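Local coordinates for protein 2',5'-phosphodiesterase 12 (Homo sapiens, PDB 4Z0V) that combines a domain of the endonuclease/exonuclease/phosphatase family with a beta-rich N-terminal domain of the E-set clan, and is modelled here with a magnesium ion, at residues A[13-18]-A[93-98]; A[19-24]-A[68-73]; A[25-30]-A[62-67]; A[74-79]-A[98-103]. All coordinates share one frame; numbering follows the deposited sequence. Where two conformers were deposited one is given.

Overall arrangement
All four contacts lie in the N-terminal E-set domain, on one side of the chain's centre. Contact 1, at the surface, packs strand 9-14 on strand 93-96 through leucines, with a water bridge, weak on one side. Contact 3 is the buried one; it joins the neighbour of strand 9-14, strand 28-32, and the loop before it to 62-67 by backbone bonds and an arginine. Contacts 2 and 4 are partly buried: contact 2 ties two loops by one backbone bond beside a proline, contact 4 ties the approach to strand 77-82 to the chain after strand 93-96 by two. Strands 77-82 and 93-96 pair directly, connecting contacts 1 and 4, and backbone bonds from Ile19 and Ala21 to Glu102 connect contacts 2 and 4.

Contact 1: residues A[13-18]-A[93-98]; sequences LQLPRY and RELESV
Leu15 and Leu95 meet tip to tip, with Leu15 CD1 3.8 Å from Leu95 CG. The same Leu15 methyl also rests on the backbone beyond, 3.5 Å from Leu95 O and close to Ser97 N. Leu15 gets there because its CG stands beside the backbone N and opposite the carbonyl carbon (chi1 -72°). Leu95 has the other common setting, with CG opposite its own N (chi1 -172°), and this carries CD2 onto the facing backbone, 3.6 Å from Gln14 CA and near Leu13 O. Leu13 and Leu95 slide past one another in opposite directions, their closest side-chain atoms being Leu13 CG and Leu95 CD2 at 4.2 Å. Beyond them, Leu13 CD2 touches Arg93 CB at 3.5 Å. Bends at its second and third torsions fold Arg93 back, and one face of its guanidinium lies against that same Leu13 methyl, offset toward the rim. Leucines suit this interface because their branched ends pack against each other and against the facing backbone, while the polar Gln14 starts outward. Polar contact between the segments is left to a water that accepts from Val98 N at 3.0 Å and gives a weak bond to Pro16 O. Strands 9-14 and 93-96 belong to different sheets, and leucine packing between them is consistent with the Ig-like beta sandwich expected of the E-set clan.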
loop_
_atom_site.group_PDB
_atom_site.type_symbol
_atom_site.label_atom_id
_atom_site.label_comp_id
_atom_site.label_asym_id
_atom_site.label_seq_id
_atom_site.Cartn_x
_atom_site.Cartn_y
_atom_site.Cartn_z
ATOM N N LEU A 13 -7.053 16.222 16.326
ATOM C CA LEU A 13 -7.178 17.255 15.300
ATOM C C LEU A 13 -5.770 17.698 15.064
ATOM O O LEU A 13 -5.152 18.253 15.992
ATOM C CB LEU A 13 -8.130 18.387 15.739
ATOM C CG LEU A 13 -8.516 19.356 14.638
ATOM C CD1 LEU A 13 -9.369 18.679 13.599
ATOM C CD2 LEU A 13 -9.254 20.533 15.198
ATOM N N GLN A 14 -5.226 17.381 13.846
ATOM C CA GLN A 14 -3.835 17.653 13.476
ATOM C C GLN A 14 -3.685 17.997 11.998
ATOM O O GLN A 14 -4.362 17.425 11.148
ATOM C CB GLN A 14 -2.933 16.438 13.784
ATOM C CG GLN A 14 -2.768 16.093 15.262
ATOM C CD GLN A 14 -1.700 15.061 15.534
ATOM O OE1 GLN A 14 -0.649 15.010 14.876
ATOM N NE2 GLN A 14 -1.913 14.264 16.565
ATOM N N LEU A 15 -2.750 18.901 11.684
ATOM C CA LEU A 15 -2.459 19.280 10.300
ATOM C C LEU A 15 -1.070 18.778 9.933
ATOM O O LEU A 15 -0.225 18.673 10.836
ATOM C CB LEU A 15 -2.536 20.818 10.118
ATOM C CG LEU A 15 -3.904 21.492 10.145
ATOM C CD1 LEU A 15 -3.752 23.006 10.130
ATOM C CD2 LEU A 15 -4.733 21.094 8.946
ATOM N N PRO A 16 -0.757 18.498 8.642
ATOM C CA PRO A 16 0.630 18.143 8.293
ATOM C C PRO A 16 1.597 19.301 8.572
ATOM O O PRO A 16 1.183 20.465 8.694
ATOM C CB PRO A 16 0.569 17.845 6.794
ATOM C CG PRO A 16 -0.653 18.543 6.319
ATOM C CD PRO A 16 -1.620 18.553 7.440
ATOM N N ARG A 17 2.877 18.963 8.722
ATOM C CA ARG A 17 3.945 19.936 9.013
ATOM C C ARG A 17 4.516 20.549 7.780
ATOM O O ARG A 17 5.198 21.566 7.853
ATOM C CB ARG A 17 5.100 19.246 9.743
ATOM C CG ARG A 17 4.700 18.800 11.079
ATOM C CD ARG A 17 5.888 18.549 11.949
ATOM N NE ARG A 17 5.346 18.110 13.215
ATOM C CZ ARG A 17 5.038 18.924 14.210
ATOM N NH1 ARG A 17 4.464 18.451 15.296
ATOM N NH2 ARG A 17 5.317 20.221 14.130
ATOM N N TYR A 18 4.336 19.854 6.673
ATOM C CA TYR A 18 4.828 20.201 5.360
ATOM C C TYR A 18 3.612 20.353 4.452
ATOM O O TYR A 18 2.834 19.416 4.314
ATOM C CB TYR A 18 5.781 19.085 4.881
ATOM C CG TYR A 18 6.813 19.464 3.840
ATOM C CD1 TYR A 18 8.102 18.942 3.885
ATOM C CD2 TYR A 18 6.481 20.277 2.759
ATOM C CE1 TYR A 18 9.057 19.286 2.927
ATOM C CE2 TYR A 18 7.428 20.633 1.803
ATOM C CZ TYR A 18 8.710 20.127 1.882
ATOM O OH TYR A 18 9.625 20.472 0.918
ATOM N N ARG A 93 -13.761 23.715 16.653
ATOM C CA ARG A 93 -12.318 23.724 16.843
ATOM C C ARG A 93 -11.666 24.427 15.675
ATOM O O ARG A 93 -12.206 24.393 14.573
ATOM C CB ARG A 93 -11.800 22.271 16.911
ATOM C CG ARG A 93 -12.319 21.439 18.103
ATOM C CD ARG A 93 -11.550 21.686 19.394
ATOM N NE ARG A 93 -10.099 21.634 19.189
ATOM C CZ ARG A 93 -9.356 20.531 19.236
ATOM N NH1 ARG A 93 -8.054 20.593 19.002
ATOM N NH2 ARG A 93 -9.911 19.358 19.516
ATOM N N GLU A 94 -10.504 25.035 15.888
ATOM C CA GLU A 94 -9.785 25.671 14.775
ATOM C C GLU A 94 -8.333 25.317 14.917
ATOM O O GLU A 94 -7.848 25.182 16.049
ATOM C CB GLU A 94 -10.003 27.204 14.734
ATOM C CG GLU A 94 -11.435 27.610 14.331
ATOM C CD GLU A 94 -11.669 29.041 13.856
ATOM O OE1 GLU A 94 -10.967 29.959 14.339
ATOM O OE2 GLU A 94 -12.589 29.251 13.028
ATOM N N LEU A 95 -7.645 25.118 13.789
ATOM C CA LEU A 95 -6.245 24.756 13.797
ATOM C C LEU A 95 -5.522 25.460 12.671
ATOM O O LEU A 95 -5.954 25.366 11.526
ATOM C CB LEU A 95 -6.121 23.227 13.649
ATOM C CG LEU A 95 -4.737 22.602 13.817
ATOM C CD1 LEU A 95 -4.030 23.117 15.054
ATOM C CD2 LEU A 95 -4.843 21.135 13.885
ATOM N N GLU A 96 -4.414 26.139 13.005
ATOM C CA GLU A 96 -3.606 26.863 12.023
ATOM C C GLU A 96 -2.383 26.068 11.694
ATOM O O GLU A 96 -1.823 25.423 12.585
ATOM C CB GLU A 96 -3.142 28.228 12.561
ATOM C CG GLU A 96 -4.233 29.179 12.990
ATOM C CD GLU A 96 -3.711 30.432 13.662
ATOM O OE1 GLU A 96 -2.508 30.751 13.497
ATOM O OE2 GLU A 96 -4.528 31.126 14.307
ATOM N N SER A 97 -1.925 26.150 10.438
ATOM C CA SER A 97 -0.665 25.529 10.058
ATOM C C SER A 97 0.471 26.339 10.698
ATOM O O SER A 97 0.344 27.554 10.871
ATOM C CB SER A 97 -0.517 25.493 8.540
ATOM O OG SER A 97 -0.315 26.791 8.010
ATOM N N VAL A 98 1.551 25.678 11.066
ATOM C CA VAL A 98 2.698 26.378 11.656
ATOM C C VAL A 98 3.607 26.840 10.498
ATOM O O VAL A 98 4.224 27.903 10.572
ATOM C CB VAL A 98 3.411 25.456 12.689
ATOM C CG1 VAL A 98 4.720 26.058 13.160
ATOM C CG2 VAL A 98 2.491 25.193 13.882
HETATM O O HOH W 1 1.022 22.771 11.180
#

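Contact 2: residues A[19-24]-A[68-73]; sequences IMAGFP and PSNADI
Gly22 and Pro68 are joined by the hydrogen bond between these segments: Gly22 N donates a hydrogen bond to Pro68 O at 2.8 Å, with 161° at the hydrogen and the donor tilted from the carbonyl plane. Gly22 occupies the third position of a type II turn from Met20 to Phe23, where the positive phi of 82° is easily met by a residue without a side chain. The turn closes through Phe23 N to Met20 O. In the partner segment, residues 70-72 form a short 3-10 turn; Ser69 N binds Asp72 OD2 at 2.9 Å, meeting the carboxylate from above its plane, and Asp72 OD2 is also bonded to Tyr66 OH.

Apolar packing surrounds this link. The Pro68 ring crosses Ile19 at about a right angle, with its CG 3.8 Å from Ile19 CG2, the branch that lies opposite the Ile19 backbone N. Ala21 CB rests 3.9 Å from Ile73 CG1. Within the turn, Met20 CE lies over the centre of the Phe23 ring, a Met-aromatic contact.

Carbon also meets oxygen: Pro68 CD sits 3.2 Å from Phe23 O, and Ala21 CB 3.4 Å from Asn70 OD1, close quarters that suit a small side chain.

Helix 159-172 flanks the turn, touching Met20, Phe23 and Pro24, with Lys168 and Phe23 in a cation-pi contact, while Ile19 and Pro68 rest on Leu77 of strand 77-82.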
loop_
_atom_site.group_PDB
_atom_site.type_symbol
_atom_site.label_atom_id
_atom_site.label_comp_id
_atom_site.label_asym_id
_atom_site.label_seq_id
_atom_site.Cartn_x
_atom_site.Cartn_y
_atom_site.Cartn_z
ATOM N N ILE A 19 3.392 21.561 3.929
ATOM C CA ILE A 19 2.264 21.837 3.055
ATOM C C ILE A 19 2.827 22.358 1.731
ATOM O O ILE A 19 3.583 23.332 1.745
ATOM C CB ILE A 19 1.273 22.826 3.732
ATOM C CG1 ILE A 19 0.560 22.145 4.925
ATOM C CG2 ILE A 19 0.270 23.365 2.696
ATOM C CD1 ILE A 19 -0.231 23.065 5.811
ATOM N N MET A 20 2.444 21.726 0.596
ATOM C CA MET A 20 2.915 22.148 -0.725
ATOM C C MET A 20 1.790 22.504 -1.648
ATOM O O MET A 20 0.745 21.837 -1.644
ATOM C CB MET A 20 3.747 21.043 -1.406
ATOM C CG MET A 20 4.991 20.727 -0.679
ATOM S SD MET A 20 5.999 19.478 -1.510
ATOM C CE MET A 20 4.996 18.230 -1.509
ATOM N N ALA A 21 2.028 23.498 -2.516
ATOM C CA ALA A 21 1.058 23.889 -3.540
ATOM C C ALA A 21 0.780 22.703 -4.463
ATOM O O ALA A 21 1.726 22.045 -4.876
ATOM C CB ALA A 21 1.609 25.052 -4.350
ATOM N N GLY A 22 -0.491 22.415 -4.727
ATOM C CA GLY A 22 -0.882 21.301 -5.591
ATOM C C GLY A 22 -0.911 19.942 -4.924
ATOM O O GLY A 22 -1.226 18.940 -5.587
ATOM N N PHE A 23 -0.652 19.901 -3.603
ATOM C CA PHE A 23 -0.646 18.661 -2.803
ATOM C C PHE A 23 -1.737 18.759 -1.764
ATOM O O PHE A 23 -1.815 19.775 -1.061
ATOM C CB PHE A 23 0.720 18.391 -2.149
ATOM C CG PHE A 23 1.739 17.927 -3.160
ATOM C CD1 PHE A 23 2.286 18.817 -4.081
ATOM C CD2 PHE A 23 2.087 16.580 -3.251
ATOM C CE1 PHE A 23 3.187 18.378 -5.049
ATOM C CE2 PHE A 23 2.998 16.144 -4.217
ATOM C CZ PHE A 23 3.515 17.037 -5.129
ATOM N N PRO A 24 -2.605 17.737 -1.675
ATOM C CA PRO A 24 -3.740 17.820 -0.741
ATOM C C PRO A 24 -3.310 17.838 0.713
ATOM O O PRO A 24 -2.454 17.060 1.111
ATOM C CB PRO A 24 -4.574 16.562 -1.067
ATOM C CG PRO A 24 -3.594 15.595 -1.693
ATOM C CD PRO A 24 -2.653 16.489 -2.485
ATOM N N PRO A 68 -3.769 23.502 -1.752
ATOM C CA PRO A 68 -3.370 24.905 -1.982
ATOM C C PRO A 68 -3.003 25.164 -3.428
ATOM O O PRO A 68 -2.562 24.248 -4.126
ATOM C CB PRO A 68 -2.132 25.089 -1.084
ATOM C CG PRO A 68 -2.105 23.908 -0.176
ATOM C CD PRO A 68 -2.805 22.804 -0.878
ATOM N N SER A 69 -3.179 26.400 -3.871
ATOM C CA SER A 69 -2.792 26.772 -5.237
ATOM C C SER A 69 -1.394 27.401 -5.186
ATOM O O SER A 69 -0.876 27.635 -4.090
ATOM C CB SER A 69 -3.802 27.761 -5.806
ATOM O OG SER A 69 -3.668 29.008 -5.153
ATOM N N ASN A 70 -0.820 27.775 -6.352
ATOM C CA ASN A 70 0.458 28.476 -6.371
ATOM C C ASN A 70 0.310 29.871 -5.774
ATOM O O ASN A 70 1.260 30.368 -5.189
ATOM C CB ASN A 70 1.031 28.550 -7.794
ATOM C CG ASN A 70 1.550 27.233 -8.310
ATOM O OD1 ASN A 70 1.788 26.285 -7.554
ATOM N ND2 ASN A 70 1.728 27.143 -9.621
ATOM N N ALA A 71 -0.906 30.448 -5.812
ATOM C CA ALA A 71 -1.183 31.757 -5.229
ATOM C C ALA A 71 -1.096 31.730 -3.695
ATOM O O ALA A 71 -0.970 32.782 -3.074
ATOM C CB ALA A 71 -2.562 32.240 -5.653
ATOM N N ASP A 72 -1.200 30.541 -3.087
ATOM C CA ASP A 72 -1.155 30.403 -1.630
ATOM C C ASP A 72 0.275 30.279 -1.110
ATOM O O ASP A 72 0.448 30.239 0.099
ATOM C CB ASP A 72 -1.946 29.154 -1.173
ATOM C CG ASP A 72 -3.421 29.150 -1.503
ATOM O OD1 ASP A 72 -4.022 30.251 -1.583
ATOM O OD2 ASP A 72 -3.996 28.051 -1.607
ATOM N N ILE A 73 1.290 30.120 -1.994
ATOM C CA ILE A 73 2.683 29.969 -1.531
ATOM C C ILE A 73 3.045 31.184 -0.668
ATOM O O ILE A 73 2.734 32.303 -1.053
ATOM C CB ILE A 73 3.673 29.778 -2.720
ATOM C CG1 ILE A 73 3.473 28.386 -3.366
ATOM C CG2 ILE A 73 5.140 29.965 -2.269
ATOM C CD1 ILE A 73 4.121 28.222 -4.771
#

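Contact 3: residues A[25-30]-A[62-67]; sequences VCPKLS and EERVYT
The Arg64 guanidinium has Leu29 CD1 over one face, 3.4 Å above its plane and offset toward the rim. At its edge, near the plane, NH2 gives a hydrogen bond to Pro27 O at 3.2 Å, approaching nearly along the C=O axis. A water doubles this link, accepting from Arg64 NE at 2.8 Å and donating to Pro27 O, two routes that probably restrict the group's rotation. The arginine reaches so far because its chain is extended from CG to NE, with CG opposite the backbone N (chi1 170°). Along the way Arg64 CG passes Pro27 CG at 4.0 Å.

Backbone bonds hold the rest: Val25 and Tyr66 form a single antiparallel hydrogen-bonded bridge, Val25 N to Tyr66 O at 2.8 Å and Tyr66 N to Val25 O at 3.3 Å. Val65 CA adds a CA-H...O contact to Val25 O. The Tyr66 ring meets Trp43 of strand 40-46.

This one bridge ties the loop before strand 28-32 to the loop before strand 77-82, within a domain assigned to the E-set clan. Arg64 NH2 links it onward by a salt bridge to Glu197 of helix 185-198, in the endonuclease/exonuclease/phosphatase family domain, which suits a long charged residue at an otherwise buried place.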
loop_
_atom_site.group_PDB
_atom_site.type_symbol
_atom_site.label_atom_id
_atom_site.label_comp_id
_atom_site.label_asym_id
_atom_site.label_seq_id
_atom_site.Cartn_x
_atom_site.Cartn_y
_atom_site.Cartn_z
ATOM N N VAL A 25 -3.909 18.751 1.499
ATOM C CA VAL A 25 -3.693 18.913 2.937
ATOM C C VAL A 25 -4.781 18.082 3.600
ATOM O O VAL A 25 -5.967 18.430 3.485
ATOM C CB VAL A 25 -3.742 20.407 3.383
ATOM C CG1 VAL A 25 -3.533 20.519 4.894
ATOM C CG2 VAL A 25 -2.703 21.237 2.639
ATOM N N CYS A 26 -4.382 16.959 4.220
ATOM C CA CYS A 26 -5.309 15.977 4.786
ATOM C C CYS A 26 -5.224 15.976 6.301
ATOM O O CYS A 26 -4.331 15.354 6.876
ATOM C CB CYS A 26 -5.018 14.594 4.203
ATOM S SG CYS A 26 -4.988 14.556 2.396
ATOM N N PRO A 27 -6.125 16.706 6.973
ATOM C CA PRO A 27 -6.049 16.763 8.432
ATOM C C PRO A 27 -6.363 15.434 9.086
ATOM O O PRO A 27 -7.220 14.696 8.601
ATOM C CB PRO A 27 -7.122 17.793 8.814
ATOM C CG PRO A 27 -8.064 17.838 7.669
ATOM C CD PRO A 27 -7.244 17.514 6.449
ATOM N N LYS A 28 -5.702 15.169 10.218
ATOM C CA LYS A 28 -6.034 14.025 11.047
ATOM C C LYS A 28 -7.198 14.490 11.893
ATOM O O LYS A 28 -7.121 15.573 12.481
ATOM C CB LYS A 28 -4.817 13.587 11.897
ATOM C CG LYS A 28 -5.084 12.380 12.797
ATOM C CD LYS A 28 -3.770 11.994 13.461
ATOM C CE LYS A 28 -3.905 10.889 14.446
ATOM N NZ LYS A 28 -2.572 10.446 14.933
ATOM N N LEU A 29 -8.312 13.770 11.833
ATOM C CA LEU A 29 -9.510 14.059 12.627
ATOM C C LEU A 29 -10.006 12.781 13.187
ATOM O O LEU A 29 -10.465 11.932 12.426
ATOM C CB LEU A 29 -10.679 14.722 11.859
ATOM C CG LEU A 29 -10.487 15.505 10.587
ATOM C CD1 LEU A 29 -11.794 15.581 9.867
ATOM C CD2 LEU A 29 -10.094 16.922 10.880
ATOM N N SER A 30 -9.892 12.591 14.469
ATOM C CA SER A 30 -10.442 11.369 15.040
ATOM C C SER A 30 -11.697 11.838 15.735
ATOM O O SER A 30 -11.642 12.751 16.564
ATOM C CB SER A 30 -9.432 10.677 15.945
ATOM O OG SER A 30 -8.207 10.447 15.264
ATOM N N GLU A 62 -15.169 24.086 1.580
ATOM C CA GLU A 62 -15.966 23.618 2.730
ATOM C C GLU A 62 -15.823 22.130 2.941
ATOM O O GLU A 62 -16.680 21.507 3.569
ATOM C CB GLU A 62 -17.460 23.948 2.523
ATOM C CG GLU A 62 -17.748 25.423 2.373
ATOM C CD GLU A 62 -19.211 25.715 2.108
ATOM O OE1 GLU A 62 -19.505 26.477 1.160
ATOM O OE2 GLU A 62 -20.066 25.153 2.826
ATOM N N GLU A 63 -14.742 21.561 2.436
ATOM C CA GLU A 63 -14.422 20.142 2.492
ATOM C C GLU A 63 -13.327 19.897 3.504
ATOM O O GLU A 63 -12.579 20.806 3.848
ATOM C CB GLU A 63 -13.938 19.645 1.118
ATOM C CG GLU A 63 -14.703 20.170 -0.084
ATOM C CD GLU A 63 -15.665 19.174 -0.690
ATOM O OE1 GLU A 63 -16.863 19.202 -0.324
ATOM O OE2 GLU A 63 -15.218 18.361 -1.532
ATOM N N ARG A 64 -13.178 18.653 3.922
ATOM C CA ARG A 64 -12.164 18.259 4.891
ATOM C C ARG A 64 -10.748 18.522 4.336
ATOM O O ARG A 64 -9.875 18.988 5.063
ATOM C CB ARG A 64 -12.370 16.773 5.197
ATOM C CG ARG A 64 -11.264 16.147 6.008
ATOM C CD ARG A 64 -11.621 14.701 6.306
ATOM N NE ARG A 64 -10.519 14.092 7.040
ATOM C CZ ARG A 64 -10.624 12.994 7.772
ATOM N NH1 ARG A 64 -11.790 12.367 7.874
ATOM N NH2 ARG A 64 -9.568 12.514 8.406
ATOM N N VAL A 65 -10.556 18.253 3.040
ATOM C CA VAL A 65 -9.259 18.361 2.353
ATOM C C VAL A 65 -9.172 19.678 1.617
ATOM O O VAL A 65 -10.142 20.126 1.000
ATOM C CB VAL A 65 -9.083 17.149 1.382
ATOM C CG1 VAL A 65 -7.776 17.223 0.576
ATOM C CG2 VAL A 65 -9.130 15.846 2.163
ATOM N N TYR A 66 -7.998 20.284 1.664
ATOM C CA TYR A 66 -7.736 21.524 0.927
ATOM C C TYR A 66 -6.486 21.325 0.103
ATOM O O TYR A 66 -5.475 20.924 0.662
ATOM C CB TYR A 66 -7.543 22.693 1.923
ATOM C CG TYR A 66 -7.246 24.013 1.255
ATOM C CD1 TYR A 66 -8.266 24.777 0.694
ATOM C CD2 TYR A 66 -5.940 24.486 1.150
ATOM C CE1 TYR A 66 -7.991 25.970 0.023
ATOM C CE2 TYR A 66 -5.660 25.714 0.541
ATOM C CZ TYR A 66 -6.686 26.433 -0.053
ATOM O OH TYR A 66 -6.433 27.641 -0.657
ATOM N N THR A 67 -6.516 21.674 -1.194
ATOM C CA THR A 67 -5.321 21.599 -2.050
ATOM C C THR A 67 -4.890 23.041 -2.328
ATOM O O THR A 67 -5.581 23.766 -3.059
ATOM C CB THR A 67 -5.569 20.787 -3.342
ATOM O OG1 THR A 67 -6.066 19.513 -2.982
ATOM C CG2 THR A 67 -4.291 20.568 -4.148
HETATM O O HOH W 2 -7.974 14.277 5.928
HETATM O O HOH W 3 -8.131 11.043 10.848
#

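Contact 4: residues A[74-79]-A[98-103]; sequences GLRLKL and VCVVEA
Arg76 lies across Val100 at about a right angle, in the segment that leads into strand 77-82 of the probable E-set beta sandwich, where the chain following strand 93-96 runs past. From its root outward, Arg76 CB is 4.1 Å from Cys99 O, and CG comes nearer to that carbonyl while touching Val100 CG1 at 3.7 Å. CD passes Val98 O at 3.6 Å. The chain then bends at chi3 (-71°), and the guanidinium turns to its partners in the neighbouring segment 93-98: NH2 pairs with Glu96 in a salt bridge and also binds Ser97 O. A long arginine suits this place, since its aliphatic part packs on the passing backbone and its charge still reaches the glutamate.

Two backbone bonds fasten the segments together. Gly74 N gives to Val101 O at 3.0 Å, and Val101 N gives to Leu75 O at 2.9 Å, both close to straight (170° and 163° at the hydrogen). The backbone angles of Gly74, with positive phi, would jam a CB against the carbonyl O of the residue before, so glycine is the natural residue there. Val100 covers this glycine, with CG1 3.5 Å from Gly74 O and CG2, in the crowded position between N and carbonyl carbon, facing Gly74 CA. Farther in, the buried Val101 turns CG2, the branch opposite its carbonyl carbon, onto Leu77, where it rests 3.9 Å from Leu77 CG.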
loop_
_atom_site.group_PDB
_atom_site.type_symbol
_atom_site.label_atom_id
_atom_site.label_comp_id
_atom_site.label_asym_id
_atom_site.label_seq_id
_atom_site.Cartn_x
_atom_site.Cartn_y
_atom_site.Cartn_z
ATOM N N GLY A 74 3.629 30.945 0.501
ATOM C CA GLY A 74 3.990 32.020 1.427
ATOM C C GLY A 74 2.921 32.349 2.457
ATOM O O GLY A 74 3.140 33.202 3.312
ATOM N N LEU A 75 1.740 31.702 2.374
ATOM C CA LEU A 75 0.644 31.913 3.329
ATOM C C LEU A 75 0.482 30.709 4.274
ATOM O O LEU A 75 0.658 29.566 3.846
ATOM C CB LEU A 75 -0.705 32.119 2.602
ATOM C CG LEU A 75 -0.804 33.217 1.529
ATOM C CD1 LEU A 75 -2.216 33.194 0.877
ATOM C CD2 LEU A 75 -0.597 34.618 2.138
ATOM N N ARG A 76 0.061 30.965 5.516
ATOM C CA ARG A 76 -0.339 29.907 6.431
ATOM C C ARG A 76 -1.816 29.616 6.141
ATOM O O ARG A 76 -2.508 30.446 5.537
ATOM C CB ARG A 76 -0.142 30.323 7.897
ATOM C CG ARG A 76 1.364 30.471 8.207
ATOM C CD ARG A 76 1.726 30.353 9.670
ATOM N NE ARG A 76 1.277 31.508 10.449
ATOM C CZ ARG A 76 0.332 31.472 11.383
ATOM N NH1 ARG A 76 0.000 32.576 12.039
ATOM N NH2 ARG A 76 -0.286 30.334 11.673
ATOM N N LEU A 77 -2.293 28.462 6.578
ATOM C CA LEU A 77 -3.697 28.077 6.386
ATOM C C LEU A 77 -4.324 27.834 7.726
ATOM O O LEU A 77 -3.629 27.583 8.707
ATOM C CB LEU A 77 -3.749 26.771 5.530
ATOM C CG LEU A 77 -3.041 26.793 4.175
ATOM C CD1 LEU A 77 -3.088 25.355 3.538
ATOM C CD2 LEU A 77 -3.694 27.814 3.223
ATOM N N LYS A 78 -5.645 27.886 7.786
ATOM C CA LYS A 78 -6.326 27.598 9.032
ATOM C C LYS A 78 -7.563 26.773 8.708
ATOM O O LYS A 78 -8.267 27.084 7.749
ATOM C CB LYS A 78 -6.729 28.928 9.728
ATOM C CG LYS A 78 -7.488 28.713 11.053
ATOM C CD LYS A 78 -7.681 29.991 11.844
ATOM C CE LYS A 78 -8.929 30.732 11.461
ATOM N NZ LYS A 78 -9.273 31.737 12.489
ATOM N N LEU A 79 -7.821 25.735 9.500
ATOM C CA LEU A 79 -9.032 24.929 9.328
ATOM C C LEU A 79 -9.949 25.158 10.504
ATOM O O LEU A 79 -9.506 25.056 11.650
ATOM C CB LEU A 79 -8.709 23.412 9.208
ATOM C CG LEU A 79 -9.932 22.425 9.270
ATOM C CD1 LEU A 79 -10.866 22.598 8.067
ATOM C CD2 LEU A 79 -9.457 20.958 9.390
ATOM N N VAL A 98 1.551 25.678 11.066
ATOM C CA VAL A 98 2.698 26.378 11.656
ATOM C C VAL A 98 3.607 26.840 10.498
ATOM O O VAL A 98 4.224 27.903 10.572
ATOM C CB VAL A 98 3.411 25.456 12.689
ATOM C CG1 VAL A 98 4.720 26.058 13.160
ATOM C CG2 VAL A 98 2.491 25.193 13.882
ATOM N N CYS A 99 3.607 26.074 9.407
ATOM C CA CYS A 99 4.376 26.326 8.183
ATOM C C CYS A 99 3.569 27.157 7.213
ATOM O O CYS A 99 2.345 27.105 7.255
ATOM C CB CYS A 99 4.726 24.984 7.542
ATOM S SG CYS A 99 3.262 23.985 7.133
ATOM N N VAL A 100 4.253 27.831 6.266
ATOM C CA VAL A 100 3.586 28.460 5.133
ATOM C C VAL A 100 3.531 27.418 3.995
ATOM O O VAL A 100 4.336 26.472 3.965
ATOM C CB VAL A 100 4.252 29.780 4.665
ATOM C CG1 VAL A 100 4.177 30.857 5.762
ATOM C CG2 VAL A 100 5.690 29.548 4.176
ATOM N N VAL A 101 2.625 27.617 3.039
ATOM C CA VAL A 101 2.557 26.785 1.844
ATOM C C VAL A 101 3.884 26.984 1.075
ATOM O O VAL A 101 4.378 28.122 0.948
ATOM C CB VAL A 101 1.333 27.212 0.990
ATOM C CG1 VAL A 101 1.321 26.497 -0.366
ATOM C CG2 VAL A 101 0.021 26.998 1.760
ATOM N N GLU A 102 4.475 25.885 0.632
ATOM C CA GLU A 102 5.724 25.905 -0.137
ATOM C C GLU A 102 5.506 25.426 -1.545
ATOM O O GLU A 102 4.532 24.712 -1.811
ATOM C CB GLU A 102 6.723 24.945 0.512
ATOM C CG GLU A 102 7.663 25.589 1.494
ATOM C CD GLU A 102 8.576 24.531 2.076
ATOM O OE1 GLU A 102 9.376 23.946 1.309
ATOM O OE2 GLU A 102 8.419 24.217 3.275
ATOM N N ALA A 103 6.466 25.729 -2.440
ATOM C CA ALA A 103 6.440 25.172 -3.781
ATOM C C ALA A 103 6.757 23.677 -3.639
ATOM O O ALA A 103 7.620 23.297 -2.834
ATOM C CB ALA A 103 7.494 25.867 -4.662
#